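Local coordinates for protein quinoline 2-oxidoreductase large subunit (Pseudomonas putida, PDB 1T3Q) that probably hydroxylates quinoline at carbon 2 as the molybdenum-bearing large subunit of a xanthine dehydrogenase-family enzyme, using a pterin cytosine dinucleotide cofactor, at residues Q215-P226 with L243-G254. Sequence-based numbering, arbitrary orientation.
Sequences QQLILWTATQMP and LIEVRVPDVGGG. With MCN (pterin cytosine dinucleotide), chain N.
The guanidinium of Arg247 carries Ile218 CD1 over one face, 3.6 Å from NH1, and has the carboxylate of Glu245 at its edge. Its plane stands almost upright (89°) to the indole of Trp220, with NH2 lying 3.4 Å from Trp220 CZ2. Ile218 CG2 lies over the rim of one indole face, and on that same face Arg247 CB makes an off-centre CH-pi contact, 4.1 Å from the centroid of the five-membered ring. With CG anti to its carbonyl carbon (chi1 -69°) and the chain extended to NE, Arg247 runs alongside the indole and forms a side-on salt bridge with Glu245, with hydrogen bonds from NE to OE1 (3.0 Å), met from above the carboxylate plane, and from NH1 to OE2. Ser535 OG is also hydrogen-bonded to OE1. An alanine in place of Arg247 would probably leave the Glu245 carboxylate without its charge partner and uncover part of the indole and the Ile218 methyls.

Beneath these side chains, strands 216-221 and 244-247 pair in parallel through five backbone bonds, from Leu217 N to Leu243 O (2.8 Å) through Thr221 N to Arg247 O. Leu217, Leu219, Ile244 and Val246 occupy the other face of the sheet, where helices 226-237 and 263-275 pack. Helix 226-237 makes the beta-alpha-beta crossover, and at its start Pro226 CB touches Val248 CG2 (3.6 Å).

In the loops beyond, Gly254 N donates to O4' of the pterin (2.6 Å). Gln224 OE1 comes within 3.3 Å of Gly254 CA, where any side chain would strike it. Accepting from Gly256 N at OE1 and donating from NE2 to Ala544 O fixes which way round the Gln224 amide sits, and so presents NE2 to hydrogen-bond oxygen OM1 of the dioxosulfidomolybdenum ion.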
ATOM      1  N   GLN B 215       2.740 -15.912   5.499  1.00 23.08           N
ATOM      2  CA  GLN B 215       1.552 -16.723   5.248  1.00 24.18           C
ATOM      3  C   GLN B 215       0.310 -15.846   5.165  1.00 24.25           C
ATOM      4  O   GLN B 215      -0.809 -16.308   5.390  1.00 22.84           O
ATOM      5  CB  GLN B 215       1.381 -17.778   6.345  1.00 27.99           C
ATOM      6  CG  GLN B 215       2.430 -18.877   6.301  1.00 32.62           C
ATOM      7  CD  GLN B 215       2.375 -19.782   7.514  1.00 37.84           C
ATOM      8  OE1 GLN B 215       1.347 -20.395   7.802  1.00 40.49           O
ATOM      9  NE2 GLN B 215       3.486 -19.866   8.238  1.00 40.84           N
ATOM     10  N   GLN B 216       0.510 -14.574   4.841  1.00 23.00           N
ATOM     11  CA  GLN B 216      -0.615 -13.657   4.733  1.00 23.13           C
ATOM     12  C   GLN B 216      -0.999 -13.402   3.280  1.00 21.26           C
ATOM     13  O   GLN B 216      -0.145 -13.344   2.389  1.00 21.66           O
ATOM     14  CB  GLN B 216      -0.291 -12.335   5.433  1.00 26.00           C
ATOM     15  CG  GLN B 216      -0.009 -12.501   6.920  1.00 31.37           C
ATOM     16  CD  GLN B 216       0.273 -11.186   7.612  1.00 33.61           C
ATOM     17  OE1 GLN B 216       1.085 -10.386   7.146  1.00 37.72           O
ATOM     18  NE2 GLN B 216      -0.392 -10.956   8.736  1.00 38.20           N
ATOM     19  N   LEU B 217      -2.298 -13.257   3.058  1.00 19.79           N
ATOM     20  CA  LEU B 217      -2.846 -13.015   1.734  1.00 18.38           C
ATOM     21  C   LEU B 217      -3.606 -11.699   1.685  1.00 18.98           C
ATOM     22  O   LEU B 217      -4.437 -11.418   2.553  1.00 18.28           O
ATOM     23  CB  LEU B 217      -3.808 -14.145   1.353  1.00 18.21           C
ATOM     24  CG  LEU B 217      -4.752 -13.903   0.164  1.00 17.44           C
ATOM     25  CD1 LEU B 217      -3.960 -13.863  -1.142  1.00 16.97           C
ATOM     26  CD2 LEU B 217      -5.798 -15.008   0.105  1.00 19.21           C
ATOM     27  N   ILE B 218      -3.314 -10.888   0.674  1.00 17.22           N
ATOM     28  CA  ILE B 218      -4.042  -9.639   0.486  1.00 15.55           C
ATOM     29  C   ILE B 218      -4.737  -9.801  -0.857  1.00 14.62           C
ATOM     30  O   ILE B 218      -4.091 -10.101  -1.862  1.00 15.31           O
ATOM     31  CB  ILE B 218      -3.115  -8.404   0.394  1.00 16.25           C
ATOM     32  CG1 ILE B 218      -2.367  -8.196   1.711  1.00 18.89           C
ATOM     33  CG2 ILE B 218      -3.947  -7.160   0.072  1.00 17.14           C
ATOM     34  CD1 ILE B 218      -1.419  -7.001   1.686  1.00 20.74           C
ATOM     35  N   LEU B 219      -6.050  -9.635  -0.867  1.00 13.83           N
ATOM     36  CA  LEU B 219      -6.816  -9.735  -2.094  1.00 15.22           C
ATOM     37  C   LEU B 219      -7.499  -8.411  -2.381  1.00 15.33           C
ATOM     38  O   LEU B 219      -8.387  -7.989  -1.633  1.00 16.45           O
ATOM     39  CB  LEU B 219      -7.886 -10.825  -1.990  1.00 12.51           C
ATOM     40  CG  LEU B 219      -8.878 -10.876  -3.163  1.00 13.04           C
ATOM     41  CD1 LEU B 219      -8.144 -11.208  -4.458  1.00 14.44           C
ATOM     42  CD2 LEU B 219      -9.950 -11.926  -2.881  1.00 16.26           C
ATOM     43  N   TRP B 220      -7.063  -7.749  -3.446  1.00 15.41           N
ATOM     44  CA  TRP B 220      -7.673  -6.497  -3.878  1.00 15.47           C
ATOM     45  C   TRP B 220      -8.763  -6.946  -4.838  1.00 15.67           C
ATOM     46  O   TRP B 220      -8.500  -7.726  -5.746  1.00 16.16           O
ATOM     47  CB  TRP B 220      -6.681  -5.637  -4.657  1.00 16.44           C
ATOM     48  CG  TRP B 220      -5.687  -4.901  -3.831  1.00 17.51           C
ATOM     49  CD1 TRP B 220      -5.787  -3.613  -3.380  1.00 17.00           C
ATOM     50  CD2 TRP B 220      -4.409  -5.380  -3.407  1.00 19.80           C
ATOM     51  NE1 TRP B 220      -4.640  -3.262  -2.707  1.00 20.42           N
ATOM     52  CE2 TRP B 220      -3.779  -4.328  -2.709  1.00 18.27           C
ATOM     53  CE3 TRP B 220      -3.734  -6.599  -3.552  1.00 20.90           C
ATOM     54  CZ2 TRP B 220      -2.499  -4.455  -2.157  1.00 23.17           C
ATOM     55  CZ3 TRP B 220      -2.459  -6.727  -3.003  1.00 24.44           C
ATOM     56  CH2 TRP B 220      -1.855  -5.658  -2.313  1.00 23.87           C
ATOM     57  N   THR B 221      -9.991  -6.494  -4.632  1.00 13.44           N
ATOM     58  CA  THR B 221     -11.056  -6.883  -5.541  1.00 15.16           C
ATOM     59  C   THR B 221     -12.152  -5.835  -5.620  1.00 15.61           C
ATOM     60  O   THR B 221     -12.496  -5.214  -4.618  1.00 16.87           O
ATOM     61  CB  THR B 221     -11.677  -8.252  -5.145  1.00 15.33           C
ATOM     62  OG1 THR B 221     -12.812  -8.510  -5.977  1.00 17.67           O
ATOM     63  CG2 THR B 221     -12.105  -8.269  -3.683  1.00 15.52           C
ATOM     64  N   ALA B 222     -12.674  -5.630  -6.826  1.00 16.53           N
ATOM     65  CA  ALA B 222     -13.749  -4.668  -7.049  1.00 17.27           C
ATOM     66  C   ALA B 222     -15.039  -5.350  -6.602  1.00 15.72           C
ATOM     67  O   ALA B 222     -15.801  -5.869  -7.419  1.00 15.11           O
ATOM     68  CB  ALA B 222     -13.827  -4.303  -8.522  1.00 17.40           C
ATOM     69  N   THR B 223     -15.272  -5.347  -5.297  1.00 15.48           N
ATOM     70  CA  THR B 223     -16.450  -5.997  -4.741  1.00 15.06           C
ATOM     71  C   THR B 223     -17.310  -5.068  -3.896  1.00 15.45           C
ATOM     72  O   THR B 223     -16.838  -4.048  -3.382  1.00 15.17           O
ATOM     73  CB  THR B 223     -16.035  -7.205  -3.868  1.00 13.66           C
ATOM     74  OG1 THR B 223     -17.204  -7.853  -3.355  1.00 16.08           O
ATOM     75  CG2 THR B 223     -15.174  -6.740  -2.690  1.00 15.02           C
ATOM     76  N   GLN B 224     -18.579  -5.432  -3.761  1.00 16.27           N
ATOM     77  CA  GLN B 224     -19.521  -4.670  -2.946  1.00 17.35           C
ATOM     78  C   GLN B 224     -19.636  -5.345  -1.572  1.00 19.59           C
ATOM     79  O   GLN B 224     -20.289  -4.818  -0.667  1.00 20.58           O
ATOM     80  CB  GLN B 224     -20.909  -4.650  -3.603  1.00 16.99           C
ATOM     81  CG  GLN B 224     -20.900  -4.232  -5.062  1.00 16.33           C
ATOM     82  CD  GLN B 224     -22.274  -4.270  -5.699  1.00 18.41           C
ATOM     83  OE1 GLN B 224     -22.400  -4.532  -6.893  1.00 16.15           O
ATOM     84  NE2 GLN B 224     -23.312  -3.998  -4.908  1.00 20.18           N
ATOM     85  N   MET B 225     -18.988  -6.501  -1.415  1.00 19.07           N
ATOM     86  CA  MET B 225     -19.059  -7.262  -0.156  1.00 20.99           C
ATOM     87  C   MET B 225     -17.695  -7.806   0.300  1.00 20.13           C
ATOM     88  O   MET B 225     -17.479  -9.016   0.323  1.00 18.97           O
ATOM     89  CB  MET B 225     -20.034  -8.436  -0.342  1.00 21.49           C
ATOM     90  CG  MET B 225     -21.420  -8.037  -0.864  1.00 25.28           C
ATOM     91  SD  MET B 225     -22.469  -9.452  -1.333  1.00 29.38           S
ATOM     92  CE  MET B 225     -22.825 -10.171   0.303  1.00 29.92           C
ATOM     93  N   PRO B 226     -16.770  -6.921   0.709  1.00 20.33           N
ATOM     94  CA  PRO B 226     -15.437  -7.357   1.147  1.00 20.13           C
ATOM     95  C   PRO B 226     -15.340  -8.380   2.287  1.00 19.63           C
ATOM     96  O   PRO B 226     -14.553  -9.327   2.199  1.00 16.72           O
ATOM     97  CB  PRO B 226     -14.734  -6.039   1.474  1.00 19.88           C
ATOM     98  CG  PRO B 226     -15.856  -5.157   1.898  1.00 19.35           C
ATOM     99  CD  PRO B 226     -16.935  -5.468   0.903  1.00 18.86           C
ATOM    100  N   LEU B 243      -5.473 -14.552   8.404  1.00 17.62           N
ATOM    101  CA  LEU B 243      -4.303 -14.310   7.564  1.00 18.33           C
ATOM    102  C   LEU B 243      -4.720 -13.761   6.203  1.00 18.03           C
ATOM    103  O   LEU B 243      -3.928 -13.739   5.262  1.00 19.67           O
ATOM    104  CB  LEU B 243      -3.505 -15.605   7.376  1.00 17.98           C
ATOM    105  CG  LEU B 243      -2.981 -16.226   8.673  1.00 17.93           C
ATOM    106  CD1 LEU B 243      -2.180 -17.486   8.375  1.00 19.98           C
ATOM    107  CD2 LEU B 243      -2.114 -15.209   9.394  1.00 20.79           C
ATOM    108  N   ILE B 244      -5.969 -13.324   6.102  1.00 17.53           N
ATOM    109  CA  ILE B 244      -6.474 -12.778   4.852  1.00 17.63           C
ATOM    110  C   ILE B 244      -7.025 -11.372   5.026  1.00 18.40           C
ATOM    111  O   ILE B 244      -7.759 -11.093   5.981  1.00 17.60           O
ATOM    112  CB  ILE B 244      -7.630 -13.620   4.278  1.00 17.57           C
ATOM    113  CG1 ILE B 244      -7.193 -15.071   4.060  1.00 17.50           C
ATOM    114  CG2 ILE B 244      -8.109 -13.006   2.962  1.00 16.40           C
ATOM    115  CD1 ILE B 244      -8.321 -15.974   3.555  1.00 18.71           C
ATOM    116  N   GLU B 245      -6.662 -10.487   4.106  1.00 17.87           N
ATOM    117  CA  GLU B 245      -7.192  -9.133   4.121  1.00 17.61           C
ATOM    118  C   GLU B 245      -7.721  -8.853   2.729  1.00 17.07           C
ATOM    119  O   GLU B 245      -7.045  -9.118   1.734  1.00 17.68           O
ATOM    120  CB  GLU B 245      -6.132  -8.080   4.445  1.00 17.95           C
ATOM    121  CG  GLU B 245      -6.717  -6.661   4.353  1.00 19.55           C
ATOM    122  CD  GLU B 245      -5.687  -5.553   4.466  1.00 22.51           C
ATOM    123  OE1 GLU B 245      -6.090  -4.367   4.462  1.00 22.37           O
ATOM    124  OE2 GLU B 245      -4.480  -5.855   4.557  1.00 23.89           O
ATOM    125  N   VAL B 246      -8.938  -8.341   2.658  1.00 15.34           N
ATOM    126  CA  VAL B 246      -9.520  -7.995   1.374  1.00 15.36           C
ATOM    127  C   VAL B 246      -9.551  -6.471   1.323  1.00 15.86           C
ATOM    128  O   VAL B 246      -9.943  -5.828   2.291  1.00 16.13           O
ATOM    129  CB  VAL B 246     -10.943  -8.555   1.234  1.00 16.18           C
ATOM    130  CG1 VAL B 246     -11.643  -7.925   0.035  1.00 15.47           C
ATOM    131  CG2 VAL B 246     -10.878 -10.082   1.065  1.00 17.45           C
ATOM    132  N   ARG B 247      -9.109  -5.905   0.208  1.00 16.09           N
ATOM    133  CA  ARG B 247      -9.098  -4.452   0.038  1.00 14.40           C
ATOM    134  C   ARG B 247      -9.967  -4.095  -1.150  1.00 14.69           C
ATOM    135  O   ARG B 247      -9.992  -4.813  -2.146  1.00 14.42           O
ATOM    136  CB  ARG B 247      -7.673  -3.945  -0.191  1.00 15.10           C
ATOM    137  CG  ARG B 247      -6.788  -4.061   1.039  1.00 17.91           C
ATOM    138  CD  ARG B 247      -5.383  -3.534   0.801  1.00 20.92           C
ATOM    139  NE  ARG B 247      -4.546  -3.799   1.969  1.00 23.90           N
ATOM    140  CZ  ARG B 247      -3.231  -3.622   2.018  1.00 25.57           C
ATOM    141  NH1 ARG B 247      -2.571  -3.900   3.134  1.00 26.65           N
ATOM    142  NH2 ARG B 247      -2.576  -3.168   0.959  1.00 25.98           N
ATOM    143  N   VAL B 248     -10.690  -2.987  -1.045  1.00 14.68           N
ATOM    144  CA  VAL B 248     -11.558  -2.559  -2.129  1.00 14.94           C
ATOM    145  C   VAL B 248     -11.132  -1.178  -2.598  1.00 17.10           C
ATOM    146  O   VAL B 248     -11.167  -0.221  -1.831  1.00 15.65           O
ATOM    147  CB  VAL B 248     -13.030  -2.479  -1.677  1.00 14.47           C
ATOM    148  CG1 VAL B 248     -13.936  -2.215  -2.882  1.00 13.92           C
ATOM    149  CG2 VAL B 248     -13.432  -3.784  -0.980  1.00 17.69           C
ATOM    150  N   PRO B 249     -10.695  -1.066  -3.857  1.00 17.62           N
ATOM    151  CA  PRO B 249     -10.280   0.246  -4.365  1.00 17.91           C
ATOM    152  C   PRO B 249     -11.547   0.963  -4.811  1.00 16.27           C
ATOM    153  O   PRO B 249     -12.644   0.549  -4.452  1.00 14.97           O
ATOM    154  CB  PRO B 249      -9.368  -0.117  -5.530  1.00 18.67           C
ATOM    155  CG  PRO B 249     -10.013  -1.361  -6.080  1.00 20.64           C
ATOM    156  CD  PRO B 249     -10.402  -2.140  -4.825  1.00 18.26           C
ATOM    157  N   ASP B 250     -11.410   2.052  -5.558  1.00 15.95           N
ATOM    158  CA  ASP B 250     -12.598   2.721  -6.067  1.00 15.28           C
ATOM    159  C   ASP B 250     -13.167   1.717  -7.063  1.00 13.70           C
ATOM    160  O   ASP B 250     -12.408   1.046  -7.764  1.00 15.95           O
ATOM    161  CB  ASP B 250     -12.229   4.025  -6.785  1.00 15.90           C
ATOM    162  CG  ASP B 250     -11.777   5.112  -5.822  1.00 17.25           C
ATOM    163  OD1 ASP B 250     -12.430   5.263  -4.771  1.00 17.33           O
ATOM    164  OD2 ASP B 250     -10.788   5.824  -6.120  1.00 17.80           O
ATOM    165  N   VAL B 251     -14.486   1.590  -7.110  1.00 13.17           N
ATOM    166  CA  VAL B 251     -15.144   0.648  -8.021  1.00 13.29           C
ATOM    167  C   VAL B 251     -15.989   1.373  -9.063  1.00 14.97           C
ATOM    168  O   VAL B 251     -16.833   2.209  -8.718  1.00 15.73           O
ATOM    169  CB  VAL B 251     -16.036  -0.345  -7.221  1.00 12.91           C
ATOM    170  CG1 VAL B 251     -16.773  -1.269  -8.164  1.00 12.20           C
ATOM    171  CG2 VAL B 251     -15.170  -1.152  -6.269  1.00 13.94           C
ATOM    172  N   GLY B 252     -15.764   1.040 -10.335  1.00 13.95           N
ATOM    173  CA  GLY B 252     -16.487   1.674 -11.428  1.00 14.83           C
ATOM    174  C   GLY B 252     -17.867   1.111 -11.714  1.00 17.31           C
ATOM    175  O   GLY B 252     -18.155   0.679 -12.834  1.00 17.17           O
ATOM    176  N   GLY B 253     -18.733   1.131 -10.705  1.00 16.03           N
ATOM    177  CA  GLY B 253     -20.076   0.612 -10.882  1.00 15.22           C
ATOM    178  C   GLY B 253     -20.154  -0.853 -10.497  1.00 15.35           C
ATOM    179  O   GLY B 253     -19.246  -1.627 -10.804  1.00 14.98           O
ATOM    180  N   GLY B 254     -21.238  -1.222  -9.820  1.00 14.49           N
ATOM    181  CA  GLY B 254     -21.440  -2.600  -9.397  1.00 17.30           C
ATOM    182  C   GLY B 254     -22.831  -3.067  -9.777  1.00 16.61           C
ATOM    183  O   GLY B 254     -22.994  -4.032 -10.528  1.00 16.92           O
TER
HETATM  184  N1  MCN N4921     -29.166   7.900   0.194  1.00 16.26           N
HETATM  185  C2  MCN N4921     -29.422   9.124   0.893  1.00 17.71           C
HETATM  186  N3  MCN N4921     -30.556   9.070   1.690  1.00 16.25           N
HETATM  187  C4  MCN N4921     -31.413   7.986   1.845  1.00 15.67           C
HETATM  188  C5  MCN N4921     -31.107   6.762   1.094  1.00 15.91           C
HETATM  189  C6  MCN N4921     -29.997   6.722   0.285  1.00 17.25           C
HETATM  190  O2  MCN N4921     -28.707  10.090   0.747  1.00 17.61           O
HETATM  191  N4  MCN N4921     -32.461   8.047   2.638  1.00 13.95           N
HETATM  192  C1' MCN N4921     -27.863   7.905  -0.691  1.00 15.96           C
HETATM  193  C2D MCN N4921     -26.633   7.225   0.066  1.00 19.06           C
HETATM  194  O2' MCN N4921     -25.379   7.894  -0.315  1.00 20.10           O
HETATM  195  C3' MCN N4921     -26.731   5.773  -0.351  1.00 20.24           C
HETATM  196  C4D MCN N4921     -27.190   5.817  -1.790  1.00 18.65           C
HETATM  197  O4D MCN N4921     -27.969   7.110  -1.906  1.00 17.65           O
HETATM  198  O3' MCN N4921     -25.416   5.128  -0.220  1.00 22.30           O
HETATM  199  C5' MCN N4921     -27.925   4.546  -2.302  1.00 17.83           C
HETATM  200  O5' MCN N4921     -28.938   4.292  -1.361  1.00 23.29           O
HETATM  201  PA  MCN N4921     -29.131   2.930  -0.586  1.00 20.98           P
HETATM  202  O1A MCN N4921     -28.768   3.210   0.839  1.00 21.80           O
HETATM  203  O2A MCN N4921     -30.527   2.475  -0.977  1.00 24.80           O
HETATM  204  O3A MCN N4921     -28.237   1.698  -1.162  1.00 23.69           O
HETATM  205  PB  MCN N4921     -26.678   1.369  -1.014  1.00 25.09           P
HETATM  206  O1B MCN N4921     -26.576   0.065  -0.292  1.00 25.15           O
HETATM  207  O2B MCN N4921     -25.924   2.536  -0.446  1.00 25.71           O
HETATM  208  O3B MCN N4921     -26.188   1.206  -2.533  1.00 25.61           O
HETATM  209  C10 MCN N4921     -26.383   0.001  -3.228  1.00 24.40           C
HETATM  210  C9' MCN N4921     -27.497   0.260  -4.189  1.00 23.70           C
HETATM  211  C8' MCN N4921     -27.633  -1.051  -4.997  1.00 24.73           C
HETATM  212  S8' MCN N4921     -28.094  -2.490  -4.042  1.00 26.68           S
HETATM  213  C7' MCN N4921     -27.468  -1.186  -6.314  1.00 24.68           C
HETATM  214  S7' MCN N4921     -27.611  -2.715  -7.226  1.00 23.51           S
HETATM  215  C6' MCN N4921     -27.038   0.081  -7.128  1.00 19.96           C
HETATM  216  C7  MCN N4921     -27.500   1.340  -6.444  1.00 21.70           C
HETATM  217  O9' MCN N4921     -27.064   1.380  -5.094  1.00 25.06           O
HETATM  218  N5' MCN N4921     -25.548  -0.090  -7.383  1.00 19.96           N
HETATM  219  C4A MCN N4921     -25.013   1.201  -7.776  1.00 19.82           C
HETATM  220  N8' MCN N4921     -26.950   2.550  -7.144  1.00 21.01           N
HETATM  221  C4B MCN N4921     -25.653   2.453  -7.727  1.00 21.18           C
HETATM  222  N1' MCN N4921     -25.090   3.693  -8.120  1.00 20.95           N
HETATM  223  C2' MCN N4921     -23.819   3.620  -8.582  1.00 21.14           C
HETATM  224  N2' MCN N4921     -23.243   4.773  -8.983  1.00 21.33           N
HETATM  225  N3' MCN N4921     -23.101   2.443  -8.639  1.00 20.91           N
HETATM  226  C4' MCN N4921     -23.600   1.147  -8.242  1.00 21.48           C
HETATM  227  O4' MCN N4921     -22.906   0.163  -8.323  1.00 19.82           O